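Local coordinates for cysteine desulfurase (Stenotrophomonas maltophilia, PDB 6WCI), which probably removes sulfur from L-cysteine with the help of pyridoxal 5'-phosphate, releasing L-alanine and passing the sulfur to a carrier, at residues I138-H143 with A164-D169; A189-S194 with V218-Q223. All blocks are in the same frame, centred on the assembly; numbering follows the deposited sequence.

Contact 1: I138-H143 with A164-D169; sequences ITRMEH and AEITPD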
# COMPACT_ATOMS: atom_id res chain seq x y z
N ILE B 138 11.92 4.42 -23.82
CA ILE B 138 11.83 5.14 -22.55
C ILE B 138 12.53 6.47 -22.71
O ILE B 138 13.65 6.50 -23.23
CB ILE B 138 12.48 4.35 -21.40
CG1 ILE B 138 12.00 2.88 -21.39
CG2 ILE B 138 12.28 5.06 -20.06
CD1 ILE B 138 12.69 2.03 -20.34
N THR B 139 11.91 7.56 -22.26
CA THR B 139 12.54 8.86 -22.45
C THR B 139 13.68 9.08 -21.46
O THR B 139 13.68 8.53 -20.35
CB THR B 139 11.55 10.02 -22.32
OG1 THR B 139 11.57 10.52 -20.98
CG2 THR B 139 10.16 9.60 -22.69
N ARG B 140 14.64 9.90 -21.88
CA ARG B 140 15.79 10.27 -21.06
C ARG B 140 15.41 10.89 -19.72
O ARG B 140 16.20 10.83 -18.77
CB ARG B 140 16.67 11.24 -21.87
CG ARG B 140 17.84 11.85 -21.13
CD ARG B 140 18.83 10.80 -20.68
NE ARG B 140 19.40 10.06 -21.80
CZ ARG B 140 20.39 9.20 -21.68
NH1 ARG B 140 20.93 8.97 -20.49
NH2 ARG B 140 20.84 8.55 -22.75
N MET B 141 14.22 11.48 -19.61
CA MET B 141 13.84 12.25 -18.43
C MET B 141 12.94 11.49 -17.48
O MET B 141 12.45 12.08 -16.51
CB MET B 141 13.16 13.56 -18.85
CG MET B 141 11.75 13.38 -19.39
SD MET B 141 10.93 14.96 -19.72
CE MET B 141 12.05 15.72 -20.91
N GLU B 142 12.70 10.20 -17.73
CA GLU B 142 11.81 9.40 -16.89
C GLU B 142 12.35 9.25 -15.48
O GLU B 142 13.57 9.24 -15.25
CB GLU B 142 11.58 8.01 -17.49
CG GLU B 142 10.82 8.03 -18.79
CD GLU B 142 9.57 8.90 -18.70
OE1 GLU B 142 8.68 8.57 -17.88
OE2 GLU B 142 9.51 9.91 -19.42
N HIS B 143 11.43 9.13 -14.53
CA HIS B 143 11.77 8.80 -13.16
C HIS B 143 12.02 7.30 -13.09
O HIS B 143 11.52 6.53 -13.91
CB HIS B 143 10.61 9.26 -12.27
CG HIS B 143 10.78 8.99 -10.81
ND1 HIS B 143 10.45 7.78 -10.24
CD2 HIS B 143 11.13 9.81 -9.78
CE1 HIS B 143 10.64 7.84 -8.93
NE2 HIS B 143 11.05 9.07 -8.63
N ALA B 164 14.65 7.62 -25.70
CA ALA B 164 14.19 8.80 -26.42
C ALA B 164 14.86 10.04 -25.83
O ALA B 164 14.67 10.35 -24.66
CB ALA B 164 12.67 8.90 -26.35
N GLU B 165 15.63 10.76 -26.66
CA GLU B 165 16.52 11.78 -26.12
C GLU B 165 15.80 13.10 -25.89
O GLU B 165 14.68 13.34 -26.35
CB GLU B 165 17.72 12.02 -27.06
CG GLU B 165 18.80 10.93 -27.05
CD GLU B 165 19.17 10.43 -25.64
OE1 GLU B 165 19.04 11.18 -24.65
OE2 GLU B 165 19.60 9.26 -25.53
N ILE B 166 16.47 13.98 -25.15
CA ILE B 166 15.97 15.32 -24.87
C ILE B 166 16.96 16.31 -25.45
O ILE B 166 18.12 15.98 -25.73
CB ILE B 166 15.76 15.55 -23.36
CG1 ILE B 166 17.10 15.47 -22.61
CG2 ILE B 166 14.79 14.52 -22.78
CD1 ILE B 166 17.12 16.28 -21.32
N THR B 167 16.50 17.54 -25.64
CA THR B 167 17.39 18.62 -26.04
C THR B 167 17.83 19.43 -24.82
O THR B 167 17.16 19.42 -23.78
CB THR B 167 16.69 19.53 -27.06
OG1 THR B 167 15.43 19.97 -26.55
CG2 THR B 167 16.46 18.78 -28.35
N PRO B 168 18.99 20.12 -24.90
CA PRO B 168 19.58 20.74 -23.70
C PRO B 168 18.69 21.70 -22.93
O PRO B 168 19.05 22.10 -21.82
CB PRO B 168 20.80 21.48 -24.26
CG PRO B 168 21.18 20.71 -25.47
CD PRO B 168 19.89 20.21 -26.06
N ASP B 169 17.56 22.11 -23.49
CA ASP B 169 16.61 22.93 -22.76
C ASP B 169 15.64 22.09 -21.92
O ASP B 169 14.72 22.64 -21.31
CB ASP B 169 15.84 23.84 -23.72
CG ASP B 169 14.95 23.06 -24.68
OD1 ASP B 169 15.24 21.86 -24.94
OD2 ASP B 169 13.97 23.63 -25.18
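Two groups of the 138-143 segment converge on the carbonyl oxygen of Ala-164. Arg-140 N donates to Ala-164 O at 2.8 Å, while Thr-139 CA approaches Ala-164 O to 3.4 Å in a CA-H...O contact. The bond from Ala-164 N to Ile-138 O, 2.9 Å, completes the pattern of a parallel bridge, in which Ala-164 is bonded to the residues flanking its partner Thr-139.

Beyond this bridge the two backbones leave the sheet, and side chains take over. Arg-140 and Glu-165 run side by side and meet in a side-on, two-pronged salt bridge. Arg-140 NE reaches Glu-165 OE1 at 3.1 Å, and Arg-140 NH2 reaches Glu-165 OE2, also at 3.1 Å, in a nearly straight hydrogen bond (N-H...O 175°). Both oxygens use their syn lone pairs; OE2 lies in the guanidinium plane and OE1 is tilted out of it. Bends at chi2 (63°) and chi3 of Arg-140 bring NE and NH2 round to the carboxylate; the two flat groups lie nearly coplanar, 28° apart. Arg-140 NH1 turns to Pro-387 O, at the head of helix 386-392, and Phe-281 of the second subunit packs on the same arginine.

Nearer the backbone, Ile-166 CG2 fits between Arg-140 CB and Met-141 CE, 3.5 Å from the latter. The type I turn from Thr-139 to Glu-142 carries an ST turn, with Met-141 N donating to Thr-139 OG1 at 3.1 Å; this hydroxyl in turn donates to the anti lone pair of Glu-142 OE2 at 2.7 Å.

Three donors thus hold the guanidinium against rotation, and its positive charge is probably largely balanced by Glu-165, where strand 160-164, at one edge of the sheet within this chain, runs out into a loop.

Contact 2: A189-S194 with V218-Q223; sequences AVTHVS and VVDGSQ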
# COMPACT_ATOMS: atom_id res chain seq x y z
N ALA B 189 7.44 4.57 -22.61
CA ALA B 189 7.32 5.08 -21.25
C ALA B 189 7.70 6.56 -21.27
O ALA B 189 8.87 6.91 -21.42
CB ALA B 189 8.20 4.30 -20.27
N VAL B 190 6.70 7.42 -21.11
CA VAL B 190 6.89 8.86 -21.26
C VAL B 190 6.22 9.57 -20.09
O VAL B 190 5.05 9.31 -19.78
CB VAL B 190 6.34 9.37 -22.61
CG1 VAL B 190 4.90 8.87 -22.83
CG2 VAL B 190 6.43 10.89 -22.69
N THR B 191 6.95 10.48 -19.45
CA THR B 191 6.39 11.22 -18.33
C THR B 191 5.53 12.38 -18.83
O THR B 191 5.78 12.96 -19.90
CB THR B 191 7.48 11.74 -17.40
OG1 THR B 191 6.86 12.30 -16.24
CG2 THR B 191 8.31 12.82 -18.08
N HIS B 192 4.49 12.70 -18.06
CA HIS B 192 3.69 13.87 -18.38
C HIS B 192 4.40 15.12 -17.92
O HIS B 192 4.52 16.09 -18.68
CB HIS B 192 2.31 13.75 -17.74
CG HIS B 192 1.31 14.74 -18.24
ND1 HIS B 192 -0.02 14.69 -17.91
CD2 HIS B 192 1.46 15.83 -19.04
CE1 HIS B 192 -0.66 15.68 -18.49
NE2 HIS B 192 0.22 16.39 -19.19
N VAL B 193 4.93 15.10 -16.70
CA VAL B 193 5.69 16.21 -16.15
C VAL B 193 6.93 15.66 -15.44
O VAL B 193 6.82 14.74 -14.62
CB VAL B 193 4.85 17.05 -15.17
CG1 VAL B 193 5.68 18.19 -14.60
CG2 VAL B 193 3.63 17.60 -15.89
N SER B 194 8.09 16.21 -15.78
CA SER B 194 9.36 15.76 -15.21
C SER B 194 9.53 16.29 -13.80
O SER B 194 9.36 17.49 -13.55
CB SER B 194 10.51 16.22 -16.11
OG SER B 194 11.75 16.23 -15.41
N VAL B 218 2.59 4.23 -21.79
CA VAL B 218 2.45 4.29 -20.34
C VAL B 218 2.89 5.69 -19.89
O VAL B 218 4.08 6.03 -19.97
CB VAL B 218 3.26 3.19 -19.65
CG1 VAL B 218 3.05 3.26 -18.15
CG2 VAL B 218 2.88 1.81 -20.20
N VAL B 219 1.95 6.50 -19.44
CA VAL B 219 2.21 7.90 -19.12
C VAL B 219 2.28 8.05 -17.60
O VAL B 219 1.35 7.67 -16.88
CB VAL B 219 1.14 8.83 -19.72
CG1 VAL B 219 1.38 10.25 -19.29
CG2 VAL B 219 1.14 8.73 -21.24
N ASP B 220 3.40 8.59 -17.13
CA ASP B 220 3.64 8.83 -15.71
C ASP B 220 3.11 10.23 -15.38
O ASP B 220 3.72 11.24 -15.74
CB ASP B 220 5.13 8.71 -15.41
CG ASP B 220 5.45 8.90 -13.94
OD1 ASP B 220 4.57 9.33 -13.15
OD2 ASP B 220 6.61 8.61 -13.59
N GLY B 221 1.98 10.28 -14.69
CA GLY B 221 1.38 11.57 -14.39
C GLY B 221 1.64 12.07 -12.99
O GLY B 221 0.91 12.95 -12.51
N SER B 222 2.68 11.56 -12.33
CA SER B 222 2.85 11.81 -10.89
C SER B 222 3.05 13.28 -10.58
O SER B 222 2.63 13.76 -9.52
CB SER B 222 4.03 11.01 -10.34
OG SER B 222 3.99 9.67 -10.78
N GLN B 223 3.73 14.01 -11.48
CA GLN B 223 3.93 15.44 -11.30
C GLN B 223 2.96 16.28 -12.13
O GLN B 223 3.07 17.51 -12.12
CB GLN B 223 5.37 15.83 -11.64
CG GLN B 223 6.41 15.18 -10.75
CD GLN B 223 6.40 15.74 -9.34
OE1 GLN B 223 5.87 16.82 -9.10
NE2 GLN B 223 7.00 15.01 -8.41
O HOH W 1 4.64 13.26 -14.27
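Backbone hydrogen bonds join the parallel strands ending at Thr-191 and Asp-220. Val-190 N donates to Val-218 O at 3.2 Å, Asp-220 N to Val-190 O at 3.2 Å, and His-192 N almost straight (174°) to Asp-220 O at 2.8 Å. Past the strand ends a water links the two segments: it donates to Val-193 O and, as a second donor, to Asp-220 O, 2.7 Å from each, and accepts from Gln-223 N.

Val-190 CG1 lies beside Val-219 CG2 at 4.1 Å on their shared face. Val-219 CG1, anti to the backbone N (chi1 176°), is the branch that meets His-192 CB. Val-193 crosses Gln-223 at about a right angle, their CB atoms 3.8 Å apart.

Side-chain polar bonds include one to the cofactor: Gln-223 NE2 bonds to O3 of the pyridoxal phosphate-lysine at position 246 and to Ala-51 O. Asp-220 OD1 accepts from Ser-222 N at 3.0 Å, an Asx turn that steadies the carboxylate, whose other oxygen probably faces the pyridine nitrogen, as in related fold-type I enzymes.

The pair opens and closes a beta-alpha-beta unit: helix 203-212 covers Val-219, helix 148-157 sets Trp-150 against Ala-189 and Val-218, and strands 239-243 and 135-139 flank it.

How the contacts relate
Both contacts belong to the mixed seven-stranded sheet of the large cofactor-binding domain, and their centres are 12 Å apart. Strands 135-139 and 185-191 are neighbours in it: Thr-139 N probably bonds to Ala-189 O, and Glu-142 OE2 to Thr-191 N, so the turn of contact 1 is fastened to the strand end of contact 2. Contact 2 lies deep, its centre about 7 Å from the chain centre, with every touching residue buried; contact 1, at about 17 Å, is also mostly buried but includes the partly exposed Arg-140 and Glu-165. Contact 1 adds an ion pair near the subunit interface to a single parallel bridge, whereas contact 2 has three successive bridges, a bridging water and a side-chain bond to the cofactor.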